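Soluble lytic murein transglycosylase (Escherichia coli, PDB 1QSA) cleaves the glycosidic bonds between N-acetylmuramic acid and N-acetylglucosamine in peptidoglycan, with formation of a 1,6-anhydro bond in the N-acetylmuramic acid. Local coordinates at residues S402-L407 and N426-L431; L431-T436 and E478-P483. All coordinates share one frame; numbering follows the deposited sequence.

Contact 1 (S402-L407 and N426-L431)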
loop_
_atom_site.group_PDB
_atom_site.type_symbol
_atom_site.label_atom_id
_atom_site.label_comp_id
_atom_site.label_asym_id
_atom_site.label_seq_id
_atom_site.Cartn_x
_atom_site.Cartn_y
_atom_site.Cartn_z
ATOM N N SER A 402 15.472 -1.559 -7.153
ATOM C CA SER A 402 15.638 -3.003 -6.979
ATOM C C SER A 402 17.057 -3.353 -6.548
ATOM O O SER A 402 17.258 -4.243 -5.716
ATOM C CB SER A 402 15.278 -3.738 -8.267
ATOM O OG SER A 402 13.931 -3.461 -8.596
ATOM N N GLU A 403 18.045 -2.698 -7.157
ATOM C CA GLU A 403 19.437 -2.934 -6.770
ATOM C C GLU A 403 19.675 -2.454 -5.339
ATOM O O GLU A 403 20.303 -3.147 -4.543
ATOM C CB GLU A 403 20.398 -2.191 -7.695
ATOM C CG GLU A 403 20.473 -2.746 -9.100
ATOM C CD GLU A 403 21.541 -3.821 -9.311
ATOM O OE1 GLU A 403 22.100 -4.388 -8.340
ATOM O OE2 GLU A 403 21.802 -4.112 -10.496
ATOM N N TRP A 404 19.176 -1.257 -5.027
ATOM C CA TRP A 404 19.349 -0.674 -3.701
ATOM C C TRP A 404 18.714 -1.568 -2.638
ATOM O O TRP A 404 19.269 -1.738 -1.544
ATOM C CB TRP A 404 18.732 0.728 -3.663
ATOM C CG TRP A 404 19.091 1.551 -2.458
ATOM C CD1 TRP A 404 18.243 1.990 -1.482
ATOM C CD2 TRP A 404 20.373 2.134 -2.163
ATOM N NE1 TRP A 404 18.912 2.820 -0.603
ATOM C CE2 TRP A 404 20.219 2.926 -0.997
ATOM C CE3 TRP A 404 21.630 2.076 -2.781
ATOM C CZ2 TRP A 404 21.278 3.657 -0.437
ATOM C CZ3 TRP A 404 22.683 2.803 -2.226
ATOM C CH2 TRP A 404 22.499 3.583 -1.064
ATOM N N ALA A 405 17.572 -2.161 -2.982
ATOM C CA ALA A 405 16.848 -3.029 -2.060
ATOM C C ALA A 405 17.737 -4.185 -1.615
ATOM O O ALA A 405 17.747 -4.541 -0.442
ATOM C CB ALA A 405 15.570 -3.553 -2.712
ATOM N N ASN A 406 18.493 -4.757 -2.552
ATOM C CA ASN A 406 19.405 -5.860 -2.231
ATOM C C ASN A 406 20.560 -5.382 -1.372
ATOM O O ASN A 406 20.994 -6.079 -0.465
ATOM C CB ASN A 406 20.003 -6.465 -3.505
ATOM C CG ASN A 406 19.040 -7.342 -4.246
ATOM O OD1 ASN A 406 17.980 -7.692 -3.734
ATOM N ND2 ASN A 406 19.420 -7.740 -5.461
ATOM N N LEU A 407 21.070 -4.195 -1.681
ATOM C CA LEU A 407 22.193 -3.634 -0.951
ATOM C C LEU A 407 21.881 -3.309 0.523
ATOM O O LEU A 407 22.687 -3.606 1.411
ATOM C CB LEU A 407 22.704 -2.399 -1.708
ATOM C CG LEU A 407 24.120 -1.870 -1.481
ATOM C CD1 LEU A 407 25.138 -3.001 -1.506
ATOM C CD2 LEU A 407 24.428 -0.849 -2.570
ATOM N N ASN A 426 24.759 11.986 -2.333
ATOM C CA ASN A 426 24.789 11.950 -3.789
ATOM C C ASN A 426 23.504 12.455 -4.431
ATOM O O ASN A 426 23.373 12.446 -5.658
ATOM C CB ASN A 426 25.080 10.527 -4.252
ATOM C CG ASN A 426 26.544 10.209 -4.169
ATOM O OD1 ASN A 426 27.323 10.680 -4.991
ATOM N ND2 ASN A 426 26.938 9.483 -3.142
ATOM N N GLN A 427 22.618 13.003 -3.605
ATOM C CA GLN A 427 21.334 13.515 -4.059
ATOM C C GLN A 427 20.437 12.455 -4.706
ATOM O O GLN A 427 19.643 12.766 -5.602
ATOM C CB GLN A 427 21.498 14.754 -4.949
ATOM C CG GLN A 427 22.220 15.864 -4.222
ATOM C CD GLN A 427 22.108 17.203 -4.905
ATOM O OE1 GLN A 427 21.654 17.306 -6.051
ATOM N NE2 GLN A 427 22.527 18.248 -4.209
ATOM N N TRP A 428 20.583 11.215 -4.239
ATOM C CA TRP A 428 19.747 10.086 -4.680
ATOM C C TRP A 428 18.661 10.086 -3.593
ATOM O O TRP A 428 18.648 9.238 -2.687
ATOM C CB TRP A 428 20.532 8.773 -4.633
ATOM C CG TRP A 428 21.724 8.706 -5.576
ATOM C CD1 TRP A 428 21.963 9.489 -6.667
ATOM C CD2 TRP A 428 22.813 7.777 -5.495
ATOM N NE1 TRP A 428 23.140 9.099 -7.280
ATOM C CE2 TRP A 428 23.680 8.052 -6.581
ATOM C CE3 TRP A 428 23.143 6.739 -4.612
ATOM C CZ2 TRP A 428 24.863 7.321 -6.806
ATOM C CZ3 TRP A 428 24.323 6.011 -4.836
ATOM C CH2 TRP A 428 25.164 6.315 -5.929
ATOM N N TRP A 429 17.763 11.069 -3.688
ATOM C CA TRP A 429 16.721 11.289 -2.671
ATOM C C TRP A 429 15.840 10.085 -2.395
ATOM O O TRP A 429 15.558 9.771 -1.227
ATOM C CB TRP A 429 15.872 12.504 -3.037
ATOM C CG TRP A 429 16.692 13.697 -3.483
ATOM C CD1 TRP A 429 16.587 14.358 -4.676
ATOM C CD2 TRP A 429 17.694 14.392 -2.724
ATOM N NE1 TRP A 429 17.447 15.427 -4.696
ATOM C CE2 TRP A 429 18.135 15.474 -3.512
ATOM C CE3 TRP A 429 18.259 14.202 -1.452
ATOM C CZ2 TRP A 429 19.111 16.378 -3.073
ATOM C CZ3 TRP A 429 19.245 15.110 -1.011
ATOM C CH2 TRP A 429 19.652 16.181 -1.824
ATOM N N ASP A 430 15.361 9.446 -3.463
ATOM C CA ASP A 430 14.541 8.251 -3.272
ATOM C C ASP A 430 15.288 7.116 -2.558
ATOM O O ASP A 430 14.731 6.445 -1.682
ATOM C CB ASP A 430 13.876 7.769 -4.576
ATOM C CG ASP A 430 14.805 7.722 -5.772
ATOM O OD1 ASP A 430 16.040 7.874 -5.663
ATOM O OD2 ASP A 430 14.262 7.547 -6.877
ATOM N N LEU A 431 16.556 6.910 -2.906
ATOM C CA LEU A 431 17.339 5.865 -2.261
ATOM C C LEU A 431 17.586 6.182 -0.792
ATOM O O LEU A 431 17.604 5.284 0.046
ATOM C CB LEU A 431 18.664 5.635 -3.009
ATOM C CG LEU A 431 18.469 5.283 -4.489
ATOM C CD1 LEU A 431 19.830 4.906 -5.111
ATOM C CD2 LEU A 431 17.481 4.105 -4.616
#
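Where Trp404 meets Leu431, two helices come together, Trp404 on helix 397-408 pointing toward the first turn of helix 429-438, with the CA atoms of these two residues 7.0 Å apart. Trp404 lays one face of its indole over the Leu431 side chain. Leu431 CB sits almost squarely over the five-membered ring, 3.7 Å from its centroid and 12° off the normal, a CH-pi contact. Farther out, CD2 of Leu431 reaches Trp404 CG at 3.7 Å, while its CD1 lies 4.1 Å from Trp404 CE3, so the leucine spans both rings. With CG of Trp404 anti to the backbone N (chi1 -168°), the indole extends across to the second helix, and NE1 makes a weak, strongly bent hydrogen bond of 2.9 Å to Leu431 O.

Both segments belong to the L domain. The short connection from helix 413-425 to helix 429-438 combines two motifs: Gln427, at positive phi, is the C-prime residue of a Schellman motif ending the first helix, and Trp428, centre of an inverse gamma turn, is the N-cap of the next. Its CZ3 meets CZ3 of Trp404 obliquely at 4.4 Å. Leu419 and Ala423 of helix 413-425 and Met385 of helix 383-393 also touch Trp404.

Contact 2 (L431-T436 and E478-P483)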
loop_
_atom_site.group_PDB
_atom_site.type_symbol
_atom_site.label_atom_id
_atom_site.label_comp_id
_atom_site.label_asym_id
_atom_site.label_seq_id
_atom_site.Cartn_x
_atom_site.Cartn_y
_atom_site.Cartn_z
ATOM N N LEU A 431 16.556 6.910 -2.906
ATOM C CA LEU A 431 17.339 5.865 -2.261
ATOM C C LEU A 431 17.586 6.182 -0.792
ATOM O O LEU A 431 17.604 5.284 0.046
ATOM C CB LEU A 431 18.664 5.635 -3.009
ATOM C CG LEU A 431 18.469 5.283 -4.489
ATOM C CD1 LEU A 431 19.830 4.906 -5.111
ATOM C CD2 LEU A 431 17.481 4.105 -4.616
ATOM N N SER A 432 17.766 7.460 -0.480
ATOM C CA SER A 432 17.968 7.881 0.903
ATOM C C SER A 432 16.730 7.493 1.718
ATOM O O SER A 432 16.848 6.847 2.757
ATOM C CB SER A 432 18.200 9.399 0.967
ATOM O OG SER A 432 18.291 9.871 2.306
ATOM N N VAL A 433 15.542 7.834 1.216
ATOM C CA VAL A 433 14.304 7.494 1.944
ATOM C C VAL A 433 14.145 5.968 2.048
ATOM O O VAL A 433 13.830 5.419 3.113
ATOM C CB VAL A 433 13.035 8.118 1.265
ATOM C CG1 VAL A 433 11.764 7.598 1.950
ATOM C CG2 VAL A 433 13.064 9.657 1.358
ATOM N N GLN A 434 14.445 5.269 0.957
ATOM C CA GLN A 434 14.322 3.815 0.930
ATOM C C GLN A 434 15.188 3.130 1.989
ATOM O O GLN A 434 14.758 2.161 2.625
ATOM C CB GLN A 434 14.655 3.310 -0.479
ATOM C CG GLN A 434 14.379 1.828 -0.710
ATOM C CD GLN A 434 14.831 1.351 -2.081
ATOM O OE1 GLN A 434 15.022 2.145 -2.997
ATOM N NE2 GLN A 434 14.981 0.039 -2.229
ATOM N N ALA A 435 16.402 3.641 2.186
ATOM C CA ALA A 435 17.311 3.080 3.179
ATOM C C ALA A 435 16.799 3.364 4.594
ATOM O O ALA A 435 16.934 2.513 5.478
ATOM C CB ALA A 435 18.709 3.638 2.998
ATOM N N THR A 436 16.211 4.540 4.829
ATOM C CA THR A 436 15.698 4.809 6.176
ATOM C C THR A 436 14.544 3.860 6.501
ATOM O O THR A 436 14.387 3.440 7.642
ATOM C CB THR A 436 15.240 6.284 6.392
ATOM O OG1 THR A 436 14.110 6.586 5.561
ATOM C CG2 THR A 436 16.375 7.253 6.086
ATOM N N GLU A 478 3.453 11.213 -1.417
ATOM C CA GLU A 478 2.996 10.522 -2.625
ATOM C C GLU A 478 3.965 9.522 -3.251
ATOM O O GLU A 478 3.604 8.364 -3.515
ATOM C CB GLU A 478 2.590 11.548 -3.706
ATOM C CG GLU A 478 1.348 12.395 -3.370
ATOM C CD GLU A 478 0.054 11.586 -3.350
ATOM O OE1 GLU A 478 0.093 10.359 -3.588
ATOM O OE2 GLU A 478 -1.020 12.192 -3.115
ATOM N N SER A 479 5.215 9.945 -3.428
ATOM C CA SER A 479 6.198 9.118 -4.134
ATOM C C SER A 479 7.456 8.704 -3.391
ATOM O O SER A 479 8.266 7.946 -3.952
ATOM C CB SER A 479 6.660 9.891 -5.364
ATOM O OG SER A 479 7.377 11.044 -4.947
ATOM N N ALA A 480 7.654 9.229 -2.184
ATOM C CA ALA A 480 8.877 8.959 -1.424
ATOM C C ALA A 480 10.082 9.363 -2.298
ATOM O O ALA A 480 11.169 8.773 -2.248
ATOM C CB ALA A 480 8.964 7.493 -0.964
ATOM N N TRP A 481 9.854 10.411 -3.086
ATOM C CA TRP A 481 10.831 11.004 -3.989
ATOM C C TRP A 481 11.274 10.217 -5.222
ATOM O O TRP A 481 12.260 10.587 -5.853
ATOM C CB TRP A 481 12.043 11.539 -3.219
ATOM C CG TRP A 481 11.682 12.663 -2.271
ATOM C CD1 TRP A 481 11.863 12.694 -0.910
ATOM C CD2 TRP A 481 11.049 13.897 -2.621
ATOM N NE1 TRP A 481 11.372 13.872 -0.399
ATOM C CE2 TRP A 481 10.867 14.631 -1.423
ATOM C CE3 TRP A 481 10.617 14.455 -3.836
ATOM C CZ2 TRP A 481 10.266 15.893 -1.403
ATOM C CZ3 TRP A 481 10.018 15.714 -3.820
ATOM C CH2 TRP A 481 9.848 16.420 -2.603
ATOM N N ASN A 482 10.565 9.145 -5.581
ATOM C CA ASN A 482 10.929 8.418 -6.807
ATOM C C ASN A 482 10.094 9.049 -7.936
ATOM O O ASN A 482 8.875 8.883 -7.969
ATOM C CB ASN A 482 10.611 6.931 -6.653
ATOM C CG ASN A 482 10.845 6.143 -7.926
ATOM O OD1 ASN A 482 11.188 6.702 -8.964
ATOM N ND2 ASN A 482 10.671 4.832 -7.841
ATOM N N PRO A 483 10.738 9.776 -8.876
ATOM C CA PRO A 483 10.011 10.423 -9.979
ATOM C C PRO A 483 9.435 9.489 -11.040
ATOM O O PRO A 483 8.636 9.921 -11.869
ATOM C CB PRO A 483 11.072 11.348 -10.599
ATOM C CG PRO A 483 12.348 10.597 -10.382
ATOM C CD PRO A 483 12.195 10.003 -8.983
#
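The indole of Trp481 receives Val433 at its edge: the methyl CG2 lies near the ring plane, 4.0 Å from CD1, the carbon of the five-membered ring next to NE1. Within 431-436 the indole is met only at this edge; Pro450, Ala452, Ala475 and Arg476 also touch this side chain, and its NE1 is hydrogen-bonded to Tyr598 OH.

Val433 divides its two methyl groups between neighbouring residues. CG1, anti to the backbone N (chi1 173°), meets Ala480 CB at 4.0 Å, whereas CG2 turns to the tryptophan and also passes 4.2 Å from Ala480 O. The branched side chain thus fits against one short piece of chain through van der Waals contact, and no hydrogen bond crosses between the two segments.

That piece of chain is a type I' beta turn from Ser479 to Asn482, which begins as helix 468-479 ends. Ala480 and Trp481 both have positive phi, and the turn is closed by a 3.1 Å hydrogen bond from Asn482 N to Ser479 O. A weak bond from Trp481 N to Ser479 OG braces it from within. On the opposing helix, Thr436 OG1 donates to Val433 O at 2.7 Å, one turn back along the chain.

Glu478, the predicted catalytic residue, stands two residues before Ala480 in the Slt-type domain, its OE2 hydrogen-bonded to Tyr587 OH. The contact therefore sets helix 429-438, from the L domain, against the turn leaving the helix that carries Glu478. Ala420 of helix 413-425 packs on Ala435, on the side of the helix away from Val433, and Phe424 on Ser432, while Trp404 of helix 397-408 touches Gln434 and Ala435.

Helix 429-438 takes part in both contacts, whose centres lie 8 Å apart and which share Leu431. Along the chain they come in series: contact 1 closes within the L domain before contact 2 opens and runs on, across 41 intervening residues, into the Slt-type domain. The two also touch directly, Asp430 OD2 lying 3.4 Å from Asn482 CA and Trp404 CD1 lying 3.5 Å from Gln434 CD. One short helix thus packs against helix 397-408 chiefly through Leu431 and against the turn after helix 468-479 chiefly through Val433, joining the L domain to the Slt-type domain that carries the predicted catalytic glutamate.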